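Long-range contact in dihydrophenazinedicarboxylate synthase (Burkholderia, PDB 4HMW), which catalyses FMN-dependent oxidations by molecular oxygen in the terminal steps of phenazine antibiotic biosynthesis, releasing hydrogen peroxide: residues Q109-L120 / G177-W188. Numbering follows the deposited sequence.
With FMN (flavin mononucleotide), chain C.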
loop_
_atom_site.group_PDB
_atom_site.type_symbol
_atom_site.label_atom_id
_atom_site.label_comp_id
_atom_site.label_asym_id
_atom_site.label_seq_id
_atom_site.Cartn_x
_atom_site.Cartn_y
_atom_site.Cartn_z
ATOM N N GLN B 109 -10.874 -7.069 4.402
ATOM C CA GLN B 109 -11.122 -5.649 4.683
ATOM C C GLN B 109 -9.944 -4.784 4.279
ATOM O O GLN B 109 -8.785 -5.161 4.428
ATOM C CB GLN B 109 -11.417 -5.412 6.197
ATOM C CG GLN B 109 -12.755 -5.950 6.647
ATOM C CD GLN B 109 -12.877 -5.925 8.162
ATOM O OE1 GLN B 109 -12.099 -6.553 8.886
ATOM N NE2 GLN B 109 -13.871 -5.221 8.655
ATOM N N GLN B 110 -10.252 -3.620 3.746
ATOM C CA GLN B 110 -9.201 -2.634 3.527
ATOM C C GLN B 110 -9.671 -1.283 4.095
ATOM O O GLN B 110 -10.861 -1.008 4.199
ATOM C CB GLN B 110 -8.711 -2.544 2.063
ATOM C CG GLN B 110 -9.704 -2.296 1.095
ATOM C CD GLN B 110 -9.221 -2.227 -0.385
ATOM O OE1 GLN B 110 -8.145 -1.729 -0.725
ATOM N NE2 GLN B 110 -10.084 -2.693 -1.267
ATOM N N ILE B 111 -8.703 -0.475 4.515
ATOM C CA ILE B 111 -8.987 0.872 4.957
ATOM C C ILE B 111 -8.000 1.806 4.315
ATOM O O ILE B 111 -6.794 1.607 4.392
ATOM C CB ILE B 111 -8.885 1.045 6.496
ATOM C CG1 ILE B 111 -9.712 -0.020 7.224
ATOM C CG2 ILE B 111 -9.354 2.439 6.883
ATOM C CD1 ILE B 111 -9.574 0.060 8.782
ATOM N N MET B 112 -8.517 2.839 3.679
ATOM C CA MET B 112 -7.691 3.853 3.022
ATOM C C MET B 112 -7.782 5.123 3.833
ATOM O O MET B 112 -8.882 5.551 4.162
ATOM C CB MET B 112 -8.212 4.166 1.640
ATOM C CG MET B 112 -7.393 5.223 0.944
ATOM S SD MET B 112 -8.140 5.968 -0.507
ATOM C CE MET B 112 -9.257 7.133 0.294
ATOM N N ILE B 113 -6.629 5.714 4.149
ATOM C CA ILE B 113 -6.549 6.936 4.951
ATOM C C ILE B 113 -5.766 7.931 4.135
ATOM O O ILE B 113 -4.579 7.753 3.911
ATOM C CB ILE B 113 -5.827 6.653 6.283
ATOM C CG1 ILE B 113 -6.490 5.459 6.983
ATOM C CG2 ILE B 113 -5.806 7.864 7.226
ATOM C CD1 ILE B 113 -5.639 4.789 8.048
ATOM N N SER B 114 -6.420 8.962 3.632
ATOM C CA SER B 114 -5.718 9.973 2.851
ATOM C C SER B 114 -5.755 11.290 3.584
ATOM O O SER B 114 -6.806 11.716 4.056
ATOM C CB SER B 114 -6.342 10.115 1.473
ATOM O OG SER B 114 -6.000 9.011 0.667
ATOM N N GLY B 115 -4.590 11.925 3.695
ATOM C CA GLY B 115 -4.503 13.119 4.479
ATOM C C GLY B 115 -3.180 13.823 4.337
ATOM O O GLY B 115 -2.541 13.782 3.284
ATOM N N GLN B 116 -2.820 14.528 5.401
ATOM C CA GLN B 116 -1.521 15.154 5.532
ATOM C C GLN B 116 -0.815 14.640 6.775
ATOM O O GLN B 116 -1.447 14.339 7.786
ATOM C CB GLN B 116 -1.699 16.661 5.609
ATOM C CG GLN B 116 -2.120 17.280 4.287
ATOM C CD GLN B 116 -2.348 18.770 4.409
ATOM O OE1 GLN B 116 -1.392 19.552 4.550
ATOM N NE2 GLN B 116 -3.614 19.173 4.390
ATOM N N ALA B 117 0.504 14.518 6.682
ATOM C CA ALA B 117 1.296 14.085 7.813
ATOM C C ALA B 117 1.781 15.295 8.576
ATOM O O ALA B 117 2.481 16.125 8.035
ATOM C CB ALA B 117 2.475 13.272 7.330
ATOM N N VAL B 118 1.355 15.428 9.816
ATOM C CA VAL B 118 1.711 16.597 10.620
ATOM C C VAL B 118 2.823 16.223 11.587
ATOM O O VAL B 118 2.703 15.276 12.358
ATOM C CB VAL B 118 0.495 17.081 11.408
ATOM C CG1 VAL B 118 0.845 18.288 12.298
ATOM C CG2 VAL B 118 -0.633 17.446 10.436
ATOM N N PRO B 119 3.924 16.973 11.562
ATOM C CA PRO B 119 5.005 16.577 12.472
ATOM C C PRO B 119 4.582 16.717 13.925
ATOM O O PRO B 119 3.925 17.708 14.235
ATOM C CB PRO B 119 6.126 17.595 12.151
ATOM C CG PRO B 119 5.839 18.043 10.767
ATOM C CD PRO B 119 4.328 18.051 10.640
ATOM N N LEU B 120 4.964 15.777 14.789
ATOM C CA LEU B 120 4.739 15.904 16.227
ATOM C C LEU B 120 5.696 16.907 16.874
ATOM O O LEU B 120 6.697 17.272 16.280
ATOM C CB LEU B 120 4.934 14.556 16.907
ATOM C CG LEU B 120 4.030 13.444 16.349
ATOM C CD1 LEU B 120 4.218 12.169 17.124
ATOM C CD2 LEU B 120 2.606 13.853 16.420
ATOM N N GLY B 177 8.330 11.840 14.870
ATOM C CA GLY B 177 7.005 11.275 14.682
ATOM C C GLY B 177 6.146 12.188 13.829
ATOM O O GLY B 177 6.375 13.409 13.770
ATOM N N TYR B 178 5.157 11.585 13.167
ATOM C CA TYR B 178 4.154 12.305 12.373
ATOM C C TYR B 178 2.781 11.797 12.772
ATOM O O TYR B 178 2.649 10.657 13.181
ATOM C CB TYR B 178 4.312 12.026 10.855
ATOM C CG TYR B 178 5.565 12.624 10.268
ATOM C CD1 TYR B 178 5.588 13.908 9.777
ATOM C CD2 TYR B 178 6.718 11.883 10.203
ATOM C CE1 TYR B 178 6.744 14.428 9.251
ATOM C CE2 TYR B 178 7.858 12.388 9.699
ATOM C CZ TYR B 178 7.880 13.649 9.217
ATOM O OH TYR B 178 9.072 14.120 8.705
ATOM N N ARG B 179 1.776 12.649 12.655
ATOM C CA ARG B 179 0.391 12.210 12.686
ATOM C C ARG B 179 -0.219 12.331 11.293
ATOM O O ARG B 179 -0.253 13.404 10.710
ATOM C CB ARG B 179 -0.408 13.035 13.702
ATOM C CG ARG B 179 -1.872 12.503 13.898
ATOM C CD ARG B 179 -2.696 13.428 14.774
ATOM N NE ARG B 179 -2.096 13.602 16.092
ATOM C CZ ARG B 179 -1.350 14.637 16.493
ATOM N NH1 ARG B 179 -0.871 14.624 17.725
ATOM N NH2 ARG B 179 -1.096 15.690 15.713
ATOM N N LEU B 180 -0.705 11.208 10.755
ATOM C CA LEU B 180 -1.430 11.227 9.523
ATOM C C LEU B 180 -2.856 11.583 9.853
ATOM O O LEU B 180 -3.572 10.779 10.413
ATOM C CB LEU B 180 -1.311 9.881 8.809
ATOM C CG LEU B 180 -2.064 9.718 7.483
ATOM C CD1 LEU B 180 -1.643 10.773 6.488
ATOM C CD2 LEU B 180 -1.872 8.310 6.906
ATOM N N GLU B 181 -3.246 12.807 9.525
ATOM C CA GLU B 181 -4.576 13.323 9.825
ATOM C C GLU B 181 -5.436 13.257 8.568
ATOM O O GLU B 181 -5.118 13.887 7.538
ATOM C CB GLU B 181 -4.501 14.774 10.333
ATOM C CG GLU B 181 -3.599 14.939 11.524
ATOM C CD GLU B 181 -3.711 16.301 12.183
ATOM O OE1 GLU B 181 -4.235 17.260 11.550
ATOM O OE2 GLU B 181 -3.243 16.416 13.342
ATOM N N PRO B 182 -6.514 12.477 8.622
ATOM C CA PRO B 182 -7.243 12.232 7.380
ATOM C C PRO B 182 -8.137 13.386 6.973
ATOM O O PRO B 182 -8.719 14.036 7.852
ATOM C CB PRO B 182 -8.110 11.008 7.722
ATOM C CG PRO B 182 -8.282 11.070 9.201
ATOM C CD PRO B 182 -6.995 11.632 9.729
ATOM N N HIS B 183 -8.251 13.622 5.664
ATOM C CA HIS B 183 -9.391 14.372 5.113
ATOM C C HIS B 183 -10.343 13.451 4.357
ATOM O O HIS B 183 -11.402 13.898 3.897
ATOM C CB HIS B 183 -8.932 15.498 4.175
ATOM C CG HIS B 183 -8.217 15.017 2.962
ATOM N ND1 HIS B 183 -6.847 15.008 2.876
ATOM C CD2 HIS B 183 -8.675 14.513 1.788
ATOM C CE1 HIS B 183 -6.487 14.506 1.706
ATOM N NE2 HIS B 183 -7.577 14.195 1.029
ATOM N N GLU B 184 -9.957 12.181 4.206
ATOM C CA GLU B 184 -10.790 11.222 3.477
ATOM C C GLU B 184 -10.419 9.843 3.975
ATOM O O GLU B 184 -9.252 9.557 4.153
ATOM C CB GLU B 184 -10.570 11.316 1.955
ATOM C CG GLU B 184 -11.421 10.328 1.161
ATOM C CD GLU B 184 -11.185 10.408 -0.353
ATOM O OE1 GLU B 184 -11.928 9.736 -1.100
ATOM O OE2 GLU B 184 -10.275 11.155 -0.813
ATOM N N MET B 185 -11.413 8.996 4.233
ATOM C CA MET B 185 -11.179 7.580 4.509
ATOM C C MET B 185 -12.175 6.703 3.786
ATOM O O MET B 185 -13.287 7.091 3.579
ATOM C CB MET B 185 -11.289 7.296 6.001
ATOM C CG MET B 185 -10.198 7.969 6.757
ATOM S SD MET B 185 -10.137 7.623 8.499
ATOM C CE MET B 185 -10.228 5.899 8.559
ATOM N N GLU B 186 -11.756 5.509 3.394
ATOM C CA GLU B 186 -12.708 4.535 2.880
ATOM C C GLU B 186 -12.544 3.251 3.612
ATOM O O GLU B 186 -11.397 2.798 3.901
ATOM C CB GLU B 186 -12.538 4.216 1.377
ATOM C CG GLU B 186 -13.670 3.220 0.922
ATOM C CD GLU B 186 -13.492 2.514 -0.442
ATOM O OE1 GLU B 186 -12.738 3.019 -1.334
ATOM O OE2 GLU B 186 -14.155 1.448 -0.628
ATOM N N PHE B 187 -13.694 2.656 3.914
ATOM C CA PHE B 187 -13.774 1.356 4.562
ATOM C C PHE B 187 -14.381 0.409 3.553
ATOM O O PHE B 187 -15.463 0.672 3.030
ATOM C CB PHE B 187 -14.654 1.480 5.782
ATOM C CG PHE B 187 -14.048 2.332 6.867
ATOM C CD1 PHE B 187 -14.183 3.710 6.813
ATOM C CD2 PHE B 187 -13.359 1.770 7.918
ATOM C CE1 PHE B 187 -13.621 4.511 7.754
ATOM C CE2 PHE B 187 -12.808 2.581 8.895
ATOM C CZ PHE B 187 -12.941 3.965 8.805
ATOM N N TRP B 188 -13.686 -0.684 3.273
ATOM C CA TRP B 188 -14.110 -1.678 2.264
ATOM C C TRP B 188 -14.170 -3.070 2.867
ATOM O O TRP B 188 -13.231 -3.492 3.519
ATOM C CB TRP B 188 -13.086 -1.668 1.146
ATOM C CG TRP B 188 -13.324 -2.538 -0.080
ATOM C CD1 TRP B 188 -13.795 -2.119 -1.280
ATOM C CD2 TRP B 188 -13.056 -3.938 -0.235
ATOM N NE1 TRP B 188 -13.828 -3.141 -2.186
ATOM C CE2 TRP B 188 -13.353 -4.271 -1.588
ATOM C CE3 TRP B 188 -12.533 -4.924 0.597
ATOM C CZ2 TRP B 188 -13.203 -5.553 -2.092
ATOM C CZ3 TRP B 188 -12.361 -6.198 0.077
ATOM C CH2 TRP B 188 -12.696 -6.499 -1.251
HETATM N N1 FMN C . -10.246 -3.366 -8.261
HETATM C C2 FMN C . -9.990 -3.290 -9.602
HETATM O O2 FMN C . -10.476 -2.398 -10.275
HETATM N N3 FMN C . -9.141 -4.190 -10.187
HETATM C C4 FMN C . -8.591 -5.212 -9.452
HETATM O O4 FMN C . -7.827 -6.016 -10.023
HETATM C C4A FMN C . -8.870 -5.313 -8.094
HETATM N N5 FMN C . -8.354 -6.354 -7.342
HETATM C C5A FMN C . -8.631 -6.391 -5.973
HETATM C C6 FMN C . -8.090 -7.408 -5.216
HETATM C C7 FMN C . -8.317 -7.461 -3.855
HETATM C C7M FMN C . -7.711 -8.580 -3.083
HETATM C C8 FMN C . -9.130 -6.511 -3.248
HETATM C C8M FMN C . -9.375 -6.537 -1.776
HETATM C C9 FMN C . -9.672 -5.489 -4.003
HETATM C C9A FMN C . -9.463 -5.446 -5.376
HETATM N N10 FMN C . -10.025 -4.422 -6.182
HETATM C C10 FMN C . -9.718 -4.379 -7.519
HETATM C "C1'" FMN C . -10.923 -3.357 -5.662
HETATM C "C2'" FMN C . -10.136 -2.096 -5.297
HETATM O "O2'" FMN C . -9.411 -2.264 -4.070
HETATM C "C3'" FMN C . -11.035 -0.866 -5.169
HETATM O "O3'" FMN C . -12.023 -1.145 -4.198
HETATM C "C4'" FMN C . -11.659 -0.472 -6.521
HETATM O "O4'" FMN C . -10.772 -0.814 -7.570
HETATM C "C5'" FMN C . -12.082 0.988 -6.542
HETATM O "O5'" FMN C . -10.986 1.820 -6.222
HETATM P P FMN C . -11.035 3.394 -6.485
HETATM O O1P FMN C . -10.908 3.627 -7.979
HETATM O O2P FMN C . -12.387 3.912 -5.973
HETATM O O3P FMN C . -9.848 3.944 -5.771
HETATM O O HOH W 1 -5.540 16.995 4.509
HETATM O O HOH W 2 8.153 15.703 14.454
#
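Strand 109-119 pairs antiparallel with 177-182 and then with 184-188, from Leu120 N on Gly177 O to Gln110 N on Trp188 O. A classic beta bulge interrupts the ladder: Ser114 O accepts both His183 N at 2.9 Å and Glu184 N at 3.2 Å, and between the two strands the chain turns a corner at His183. Glycine suits position 115 because a CB would point at the partner strand and run into Glu181 O and Pro182 CA. The His183 ring lies with one face over Ser114 O, and a water links His183 ND1 to Gln116 NE2.

At the FMN end, Gln110 reaches over one face of the Trp188 indole, Gln110 NE2 3.4 Å from Trp188 CD2, with amide and ring planes 81° apart. With Gln110 CG between the backbone N and carbonyl carbon (chi1 55°), Gln110 NE2 gives FMN O2' a nearly straight 2.9 Å bond. An amide suits this place because Gln110 OE1 can also accept from Val67 N of the second subunit, fixing its rotation. Trp188 CH2 meets the flavin methyl C8M at 3.4 Å.

On the apolar face, branched Ile111 lays CG2 over the Phe187 ring, while unbranched Met185, bent at chi3 (49°), brings CE within 3.9 Å of Ile111 CG2. On the other face, Val118 CG2 packs on the Glu181 carboxylate, which Arg179 NH2 bridges; Leu120 CD2 covers one face of the Arg179 guanidinium, and Arg179 NE pairs with Asp74.

Strand 97-104 pairs along the other edge of 109-119, helix 30-43 covers Ile111 and Phe187, and Glu184 meets Arg87 of the second subunit, joining sheet to dimer interface.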